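Local coordinates for protein (glyceraldehyde 3-phosphate dehydrogenase) (PDB 1B7G) that catalyses the phosphate-dependent oxidation of D-glyceraldehyde 3-phosphate to 1,3-bisphosphoglycerate in glycolysis, with NADP preferred over NAD, at residues Ile80-Thr85 against Asn103-Gly108; Glu110-Ala115 against Tyr133-Ser138. The protein carries 1 engineered substitution. All coordinates share one frame; numbering follows the deposited sequence.

Contact 1: Ile80-Thr85 against Asn103-Gly108; sequences IVVDTT and NAIFQG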
ATOM      1  N   ILE A  80     -21.085  23.006  -4.609  1.00 33.81           N
ATOM      2  CA  ILE A  80     -20.400  22.500  -5.824  1.00 32.37           C
ATOM      3  C   ILE A  80     -20.187  20.993  -5.721  1.00 34.92           C
ATOM      4  O   ILE A  80     -19.939  20.439  -4.640  1.00 32.82           O
ATOM      5  CB  ILE A  80     -19.035  23.165  -6.036  1.00 30.69           C
ATOM      6  CG1 ILE A  80     -18.300  22.680  -7.311  1.00 34.44           C
ATOM      7  CG2 ILE A  80     -18.128  22.871  -4.831  1.00 29.22           C
ATOM      8  CD1 ILE A  80     -17.174  23.659  -7.730  1.00 21.43           C
ATOM      9  N   VAL A  81     -20.319  20.281  -6.854  1.00 30.48           N
ATOM     10  CA  VAL A  81     -20.177  18.834  -6.811  1.00 30.18           C
ATOM     11  C   VAL A  81     -18.891  18.375  -7.541  1.00 33.94           C
ATOM     12  O   VAL A  81     -18.638  18.925  -8.623  1.00 32.78           O
ATOM     13  CB  VAL A  81     -21.355  18.147  -7.519  1.00 31.76           C
ATOM     14  CG1 VAL A  81     -21.247  16.625  -7.386  1.00 30.18           C
ATOM     15  CG2 VAL A  81     -22.704  18.627  -6.980  1.00 33.54           C
ATOM     16  N   VAL A  82     -18.122  17.501  -6.934  1.00 28.02           N
ATOM     17  CA  VAL A  82     -16.997  16.823  -7.567  1.00 32.05           C
ATOM     18  C   VAL A  82     -17.526  15.457  -8.085  1.00 28.59           C
ATOM     19  O   VAL A  82     -17.845  14.546  -7.321  1.00 29.66           O
ATOM     20  CB  VAL A  82     -15.762  16.543  -6.728  1.00 31.70           C
ATOM     21  CG1 VAL A  82     -14.661  15.887  -7.592  1.00 33.07           C
ATOM     22  CG2 VAL A  82     -15.168  17.827  -6.142  1.00 30.76           C
ATOM     23  N   ASP A  83     -17.719  15.385  -9.395  1.00 24.20           N
ATOM     24  CA  ASP A  83     -18.260  14.163  -9.995  1.00 22.47           C
ATOM     25  C   ASP A  83     -17.103  13.222 -10.325  1.00 30.83           C
ATOM     26  O   ASP A  83     -16.244  13.584 -11.131  1.00 28.25           O
ATOM     27  CB  ASP A  83     -19.087  14.490 -11.234  1.00 33.86           C
ATOM     28  CG  ASP A  83     -19.735  13.279 -11.877  1.00 36.20           C
ATOM     29  OD1 ASP A  83     -19.069  12.250 -12.121  1.00 31.89           O
ATOM     30  OD2 ASP A  83     -20.942  13.364 -12.189  1.00 31.14           O
ATOM     31  N   THR A  84     -17.114  12.074  -9.677  1.00 31.21           N
ATOM     32  CA  THR A  84     -16.078  11.057  -9.858  1.00 33.55           C
ATOM     33  C   THR A  84     -16.715   9.715 -10.173  1.00 26.69           C
ATOM     34  O   THR A  84     -16.242   8.658  -9.752  1.00 32.51           O
ATOM     35  CB  THR A  84     -15.159  10.924  -8.642  1.00 28.96           C
ATOM     36  OG1 THR A  84     -15.905  10.567  -7.478  1.00 33.12           O
ATOM     37  CG2 THR A  84     -14.396  12.198  -8.348  1.00 33.60           C
ATOM     38  N   THR A  85     -17.809   9.747 -10.907  1.00 27.37           N
ATOM     39  CA  THR A  85     -18.548   8.594 -11.338  1.00 27.61           C
ATOM     40  C   THR A  85     -17.812   7.912 -12.521  1.00 31.43           C
ATOM     41  O   THR A  85     -17.020   8.554 -13.188  1.00 29.81           O
ATOM     42  CB  THR A  85     -19.955   9.001 -11.824  1.00 28.03           C
ATOM     43  OG1 THR A  85     -19.857   9.911 -12.938  1.00 30.54           O
ATOM     44  CG2 THR A  85     -20.718   9.666 -10.693  1.00 29.66           C
ATOM     45  N   ASN A 103     -22.654  24.108  -9.605  1.00 36.93           N
ATOM     46  CA  ASN A 103     -21.404  23.997 -10.337  1.00 35.95           C
ATOM     47  C   ASN A 103     -20.874  22.557 -10.168  1.00 38.69           C
ATOM     48  O   ASN A 103     -21.232  21.912  -9.178  1.00 30.25           O
ATOM     49  CB  ASN A 103     -20.360  24.971  -9.811  1.00 29.61           C
ATOM     50  CG  ASN A 103     -20.551  26.415 -10.217  1.00 34.06           C
ATOM     51  OD1 ASN A 103     -21.571  26.787 -10.789  1.00 33.30           O
ATOM     52  ND2 ASN A 103     -19.563  27.267  -9.960  1.00 30.10           N
ATOM     53  N   ALA A 104     -20.101  22.077 -11.159  1.00 34.52           N
ATOM     54  CA  ALA A 104     -19.578  20.714 -11.057  1.00 34.68           C
ATOM     55  C   ALA A 104     -18.211  20.504 -11.731  1.00 30.93           C
ATOM     56  O   ALA A 104     -17.912  21.110 -12.748  1.00 28.39           O
ATOM     57  CB  ALA A 104     -20.557  19.715 -11.584  1.00 25.18           C
ATOM     58  N   ILE A 105     -17.425  19.619 -11.121  1.00 28.31           N
ATOM     59  CA  ILE A 105     -16.097  19.258 -11.629  1.00 33.26           C
ATOM     60  C   ILE A 105     -16.172  17.823 -12.173  1.00 36.31           C
ATOM     61  O   ILE A 105     -16.605  16.934 -11.401  1.00 31.86           O
ATOM     62  CB  ILE A 105     -15.033  19.256 -10.527  1.00 27.01           C
ATOM     63  CG1 ILE A 105     -15.050  20.506  -9.622  1.00 22.22           C
ATOM     64  CG2 ILE A 105     -13.642  19.094 -11.137  1.00 25.41           C
ATOM     65  CD1 ILE A 105     -14.850  21.803 -10.362  1.00 20.14           C
ATOM     66  N   PHE A 106     -15.781  17.599 -13.433  1.00 32.72           N
ATOM     67  CA  PHE A 106     -15.886  16.206 -13.933  1.00 26.09           C
ATOM     68  C   PHE A 106     -14.516  15.588 -14.169  1.00 23.65           C
ATOM     69  O   PHE A 106     -13.507  16.291 -14.187  1.00 25.47           O
ATOM     70  CB  PHE A 106     -16.740  16.086 -15.166  1.00 29.32           C
ATOM     71  CG  PHE A 106     -18.161  16.533 -15.151  1.00 28.66           C
ATOM     72  CD1 PHE A 106     -18.475  17.872 -15.396  1.00 32.93           C
ATOM     73  CD2 PHE A 106     -19.201  15.663 -14.942  1.00 24.47           C
ATOM     74  CE1 PHE A 106     -19.782  18.287 -15.428  1.00 26.54           C
ATOM     75  CE2 PHE A 106     -20.511  16.073 -14.928  1.00 30.33           C
ATOM     76  CZ  PHE A 106     -20.796  17.400 -15.203  1.00 24.77           C
ATOM     77  N   GLN A 107     -14.463  14.257 -14.309  1.00 28.44           N
ATOM     78  CA  GLN A 107     -13.182  13.570 -14.490  1.00 22.89           C
ATOM     79  C   GLN A 107     -12.862  13.372 -15.958  1.00 27.19           C
ATOM     80  O   GLN A 107     -13.757  13.468 -16.799  1.00 27.10           O
ATOM     81  CB  GLN A 107     -13.119  12.274 -13.683  1.00 23.59           C
ATOM     82  CG  GLN A 107     -13.404  12.551 -12.177  1.00 27.93           C
ATOM     83  CD  GLN A 107     -12.673  13.752 -11.652  1.00 32.52           C
ATOM     84  OE1 GLN A 107     -11.450  13.848 -11.763  1.00 26.65           O
ATOM     85  NE2 GLN A 107     -13.401  14.727 -11.061  1.00 26.60           N
ATOM     86  N   GLY A 108     -11.606  13.106 -16.286  1.00 29.80           N
ATOM     87  CA  GLY A 108     -11.135  12.992 -17.638  1.00 30.06           C
ATOM     88  C   GLY A 108     -11.713  12.001 -18.601  1.00 30.76           C
ATOM     89  O   GLY A 108     -11.485  12.072 -19.819  1.00 30.96           O
TER
HETATM   90  O   HOH W   1     -16.996  12.721 -14.150  1.00 31.24           O
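Asp-83 OD1 is gripped by Thr-85 OG1 at 2.6 Å, on its syn lone pair, by Thr-85 N at 3.1 Å, which closes an Asx turn, and by a water. The water also accepts from the backbone N of Gln-107 and so joins the two segments. The other oxygen, Asp-83 OD2, bonds to Tyr-97 OH of helix 89-99. The carboxylate is thus held at both oxygens. It passes Phe-106 obliquely, with OD2 3.9 Å from CE2 and the two planes 37° apart. Gln-107 folds back at chi2 (-45°) and sends NE2 to Asp-83 O, 3.1 Å away. The donor stands above the carbonyl plane, while the oxygen lies in the plane of the amide. NE2 also bonds to Asn-308. Alongside, Thr-84 CG2 packs against the Gln-107 amide, and Thr-84 OG1 bonds to Gly-8 O. Behind these ends the strands pair in parallel. Val-81 N binds Asn-103 O, Ile-105 N binds Val-81 O, and Asp-83 N binds Ile-105 O at 2.8 Å. Ile-80 CD1 meets Ile-105 CD1 at 4.0 Å on the face lined by helix 304-315. Val-81 and Ala-104 face helix 89-99. Strand 80-83, helix 89-99 and strand 103-106 form a beta-alpha-beta unit of the Rossmann-type NAD(P)-binding domain.

Contact 2: Glu110-Ala115 against Tyr133-Ser138; sequences EKAEVA and YIRVVS. With SO4 (sulfate ion), chain H; SO4 (sulfate ion), chain C.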
ATOM      1  N   GLU A 110     -14.832  11.621 -19.194  1.00 32.75           N
ATOM      2  CA  GLU A 110     -15.985  12.243 -19.820  1.00 28.17           C
ATOM      3  C   GLU A 110     -15.582  12.947 -21.116  1.00 31.41           C
ATOM      4  O   GLU A 110     -14.404  13.265 -21.277  1.00 31.49           O
ATOM      5  CB  GLU A 110     -16.577  13.301 -18.862  1.00 28.97           C
ATOM      6  CG  GLU A 110     -17.181  12.634 -17.620  1.00 30.99           C
ATOM      7  CD  GLU A 110     -18.316  11.680 -17.908  1.00 30.39           C
ATOM      8  OE1 GLU A 110     -19.154  11.944 -18.797  1.00 29.00           O
ATOM      9  OE2 GLU A 110     -18.429  10.650 -17.209  1.00 34.38           O
ATOM     10  N   LYS A 111     -16.552  13.170 -21.981  1.00 32.58           N
ATOM     11  CA  LYS A 111     -16.302  13.937 -23.195  1.00 36.17           C
ATOM     12  C   LYS A 111     -16.057  15.403 -22.857  1.00 33.74           C
ATOM     13  O   LYS A 111     -16.678  15.921 -21.915  1.00 32.53           O
ATOM     14  CB  LYS A 111     -17.490  13.832 -24.165  1.00 40.04           C
ATOM     15  CG  LYS A 111     -17.744  12.449 -24.716  1.00 43.00           C
ATOM     16  CD  LYS A 111     -18.916  12.401 -25.676  1.00 60.30           C
ATOM     17  CE  LYS A 111     -19.662  11.075 -25.563  1.00 73.54           C
ATOM     18  NZ  LYS A 111     -20.771  11.032 -26.571  1.00 83.62           N
ATOM     19  N   ALA A 112     -15.244  16.128 -23.636  1.00 27.57           N
ATOM     20  CA  ALA A 112     -14.973  17.527 -23.332  1.00 32.49           C
ATOM     21  C   ALA A 112     -16.233  18.377 -23.289  1.00 35.34           C
ATOM     22  O   ALA A 112     -16.347  19.282 -22.430  1.00 31.25           O
ATOM     23  CB  ALA A 112     -13.978  18.138 -24.325  1.00 36.79           C
ATOM     24  N   GLU A 113     -17.240  18.020 -24.102  1.00 27.08           N
ATOM     25  CA  GLU A 113     -18.490  18.766 -24.083  1.00 35.91           C
ATOM     26  C   GLU A 113     -19.269  18.700 -22.785  1.00 35.15           C
ATOM     27  O   GLU A 113     -20.239  19.464 -22.638  1.00 37.78           O
ATOM     28  CB  GLU A 113     -19.391  18.278 -25.246  1.00 37.97           C
ATOM     29  CG  GLU A 113     -20.276  17.111 -24.798  1.00 52.78           C
ATOM     30  CD  GLU A 113     -20.933  16.358 -25.926  1.00 61.67           C
ATOM     31  OE1 GLU A 113     -20.746  16.753 -27.095  1.00 72.88           O
ATOM     32  OE2 GLU A 113     -21.621  15.350 -25.652  1.00 62.81           O
ATOM     33  N   VAL A 114     -18.995  17.807 -21.843  1.00 38.04           N
ATOM     34  CA  VAL A 114     -19.741  17.749 -20.584  1.00 36.03           C
ATOM     35  C   VAL A 114     -19.505  19.001 -19.747  1.00 35.82           C
ATOM     36  O   VAL A 114     -20.295  19.403 -18.897  1.00 35.06           O
ATOM     37  CB  VAL A 114     -19.354  16.477 -19.810  1.00 37.64           C
ATOM     38  CG1 VAL A 114     -18.025  16.704 -19.081  1.00 32.97           C
ATOM     39  CG2 VAL A 114     -20.418  16.047 -18.806  1.00 34.16           C
ATOM     40  N   ALA A 115     -18.392  19.685 -19.954  1.00 36.64           N
ATOM     41  CA  ALA A 115     -17.984  20.863 -19.237  1.00 40.50           C
ATOM     42  C   ALA A 115     -17.888  22.107 -20.125  1.00 35.21           C
ATOM     43  O   ALA A 115     -17.983  22.021 -21.331  1.00 36.49           O
ATOM     44  CB  ALA A 115     -16.555  20.627 -18.693  1.00 42.27           C
ATOM     45  N   TYR A 133     -18.766  24.483 -14.963  1.00 31.45           N
ATOM     46  CA  TYR A 133     -18.541  23.066 -15.262  1.00 29.93           C
ATOM     47  C   TYR A 133     -17.146  22.896 -15.832  1.00 27.42           C
ATOM     48  O   TYR A 133     -16.789  23.627 -16.773  1.00 29.19           O
ATOM     49  CB  TYR A 133     -19.622  22.486 -16.184  1.00 26.29           C
ATOM     50  CG  TYR A 133     -20.979  22.604 -15.498  1.00 35.62           C
ATOM     51  CD1 TYR A 133     -21.295  21.821 -14.394  1.00 35.74           C
ATOM     52  CD2 TYR A 133     -21.883  23.575 -15.923  1.00 38.55           C
ATOM     53  CE1 TYR A 133     -22.530  21.942 -13.757  1.00 33.56           C
ATOM     54  CE2 TYR A 133     -23.097  23.721 -15.269  1.00 36.53           C
ATOM     55  CZ  TYR A 133     -23.402  22.927 -14.193  1.00 36.76           C
ATOM     56  OH  TYR A 133     -24.622  23.096 -13.553  1.00 35.18           O
ATOM     57  N   ILE A 134     -16.290  22.183 -15.129  1.00 28.29           N
ATOM     58  CA  ILE A 134     -14.862  22.056 -15.472  1.00 25.93           C
ATOM     59  C   ILE A 134     -14.525  20.573 -15.624  1.00 31.44           C
ATOM     60  O   ILE A 134     -14.947  19.769 -14.794  1.00 24.49           O
ATOM     61  CB  ILE A 134     -13.996  22.676 -14.361  1.00 28.51           C
ATOM     62  CG1 ILE A 134     -14.160  24.211 -14.317  1.00 27.84           C
ATOM     63  CG2 ILE A 134     -12.517  22.325 -14.516  1.00 25.27           C
ATOM     64  CD1 ILE A 134     -13.236  24.905 -13.321  1.00 23.35           C
ATOM     65  N   ARG A 135     -13.805  20.200 -16.697  1.00 28.58           N
ATOM     66  CA  ARG A 135     -13.438  18.782 -16.825  1.00 25.96           C
ATOM     67  C   ARG A 135     -11.975  18.638 -16.453  1.00 24.15           C
ATOM     68  O   ARG A 135     -11.131  19.278 -17.080  1.00 25.49           O
ATOM     69  CB  ARG A 135     -13.631  18.223 -18.248  1.00 26.33           C
ATOM     70  CG  ARG A 135     -13.297  16.705 -18.265  1.00 24.60           C
ATOM     71  CD  ARG A 135     -13.370  16.196 -19.728  1.00 25.48           C
ATOM     72  NE  ARG A 135     -12.335  16.853 -20.526  1.00 26.26           N
ATOM     73  CZ  ARG A 135     -11.846  16.368 -21.663  1.00 33.42           C
ATOM     74  NH1 ARG A 135     -12.260  15.188 -22.106  1.00 27.88           N
ATOM     75  NH2 ARG A 135     -10.890  17.022 -22.295  1.00 25.59           N
ATOM     76  N   VAL A 136     -11.677  17.997 -15.330  1.00 24.71           N
ATOM     77  CA  VAL A 136     -10.271  17.755 -15.002  1.00 22.95           C
ATOM     78  C   VAL A 136      -9.814  16.632 -15.965  1.00 25.76           C
ATOM     79  O   VAL A 136     -10.426  15.579 -15.966  1.00 24.36           O
ATOM     80  CB  VAL A 136     -10.068  17.308 -13.557  1.00 31.05           C
ATOM     81  CG1 VAL A 136      -8.643  16.774 -13.355  1.00 22.39           C
ATOM     82  CG2 VAL A 136     -10.336  18.464 -12.547  1.00 23.00           C
ATOM     83  N   VAL A 137      -8.758  16.836 -16.733  1.00 25.80           N
ATOM     84  CA  VAL A 137      -8.321  15.826 -17.705  1.00 28.56           C
ATOM     85  C   VAL A 137      -7.934  14.512 -17.013  1.00 25.27           C
ATOM     86  O   VAL A 137      -7.774  14.444 -15.792  1.00 27.61           O
ATOM     87  CB  VAL A 137      -7.141  16.289 -18.561  1.00 23.76           C
ATOM     88  CG1 VAL A 137      -7.653  17.066 -19.787  1.00 33.57           C
ATOM     89  CG2 VAL A 137      -6.162  17.138 -17.776  1.00 24.43           C
ATOM     90  N   SER A 138      -7.780  13.451 -17.823  1.00 24.23           N
ATOM     91  CA  SER A 138      -7.483  12.129 -17.259  1.00 18.83           C
ATOM     92  C   SER A 138      -6.154  12.116 -16.562  1.00 20.34           C
ATOM     93  O   SER A 138      -5.301  13.010 -16.693  1.00 24.99           O
ATOM     94  CB  SER A 138      -7.493  11.068 -18.409  1.00 21.65           C
ATOM     95  OG  SER A 138      -6.248  11.249 -19.141  1.00 19.84           O
TER
HETATM   96  S   SO4 H 611     -14.227  14.347 -26.779  1.00 61.16           S
HETATM   97  O1  SO4 H 611     -14.951  15.313 -27.703  1.00 60.54           O
HETATM   98  O2  SO4 H 611     -15.154  13.213 -26.468  1.00 66.61           O
HETATM   99  O3  SO4 H 611     -13.779  15.032 -25.543  1.00 53.61           O
HETATM  100  O4  SO4 H 611     -13.040  13.826 -27.550  1.00 65.17           O
HETATM  101  S   SO4 C 601      -5.856   7.661 -19.173  1.00 25.27           S
HETATM  102  O1  SO4 C 601      -6.897   6.707 -18.814  1.00 34.33           O
HETATM  103  O2  SO4 C 601      -4.703   6.895 -19.902  1.00 29.64           O
HETATM  104  O3  SO4 C 601      -5.196   8.383 -18.089  1.00 30.69           O
HETATM  105  O4  SO4 C 601      -6.490   8.604 -20.112  1.00 30.27           O
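Arg-135 extends with CG anti to its backbone N (chi1 -177°), then bends at chi3 (64°), which brings its guanidinium up to the backbone of Glu-110 to Ala-112, with one face of the group toward Ala-112. Strand 133-136 belongs to the parallel sheet of the Rossmann-type domain, and 110-115 is a loop with a short 3-10 turn packed against it. Arg-135 NH1 donates to Glu-110 O over 3.0 Å. That oxygen lies at the edge of the guanidinium, in its plane, and the N-H points to it at 156°. Ala-112 CA lies 3.7 Å above the centre of the group. Arg-135 NH2 is bonded to Ser-118 OG, so bonds from both terminal nitrogens, together with a residue over one face, fix its rotation. The 3-10 turn is closed by Val-114 N to Lys-111 O and by Ala-115 N to Ala-112 O. It sets the methyl of Ala-115 down on the strand, with CB 3.4 Å from Arg-135 N and 3.8 Å from Arg-135 CB. Tyr-133 CB lies beside Ala-115 CA, while its ring leads away and makes a cation-pi contact with Lys-94. Past the strand, Ser-138 is the N-cap of helix 139-152 and belongs to the inorganic phosphate site. Its OG bonds to a sulfate also held by Asn-140, Arg-166 and His-193. A second sulfate sits at the start of the 3-10 segment and is also bound by Lys-195. Both sulfates probably come from the crystallisation liquor. O3 of the second accepts from Ala-112 N at 2.6 Å.

How the contacts relate
The contacts follow in series: contact 1 is complete before the chain reaches contact 2. Their centres are 9 Å apart. Both belong to one parallel sheet, in which 80-83, 103-106 and 133-136 are successive neighbours. Strand 103-106 is therefore paired on both edges. Probable hydrogen bonds join it to the next strand, from Phe-106 N to Ile-134 O and from Val-136 N to Phe-106 O. Contact 1 ends near Ile-12 and Gly-109, which probably bind NAD. Contact 2 ends at Ser-138, just before the probable nucleophile Cys-139. The neighbouring strands thus carry, one after the other, loops that probably reach the cofactor and the catalytic site.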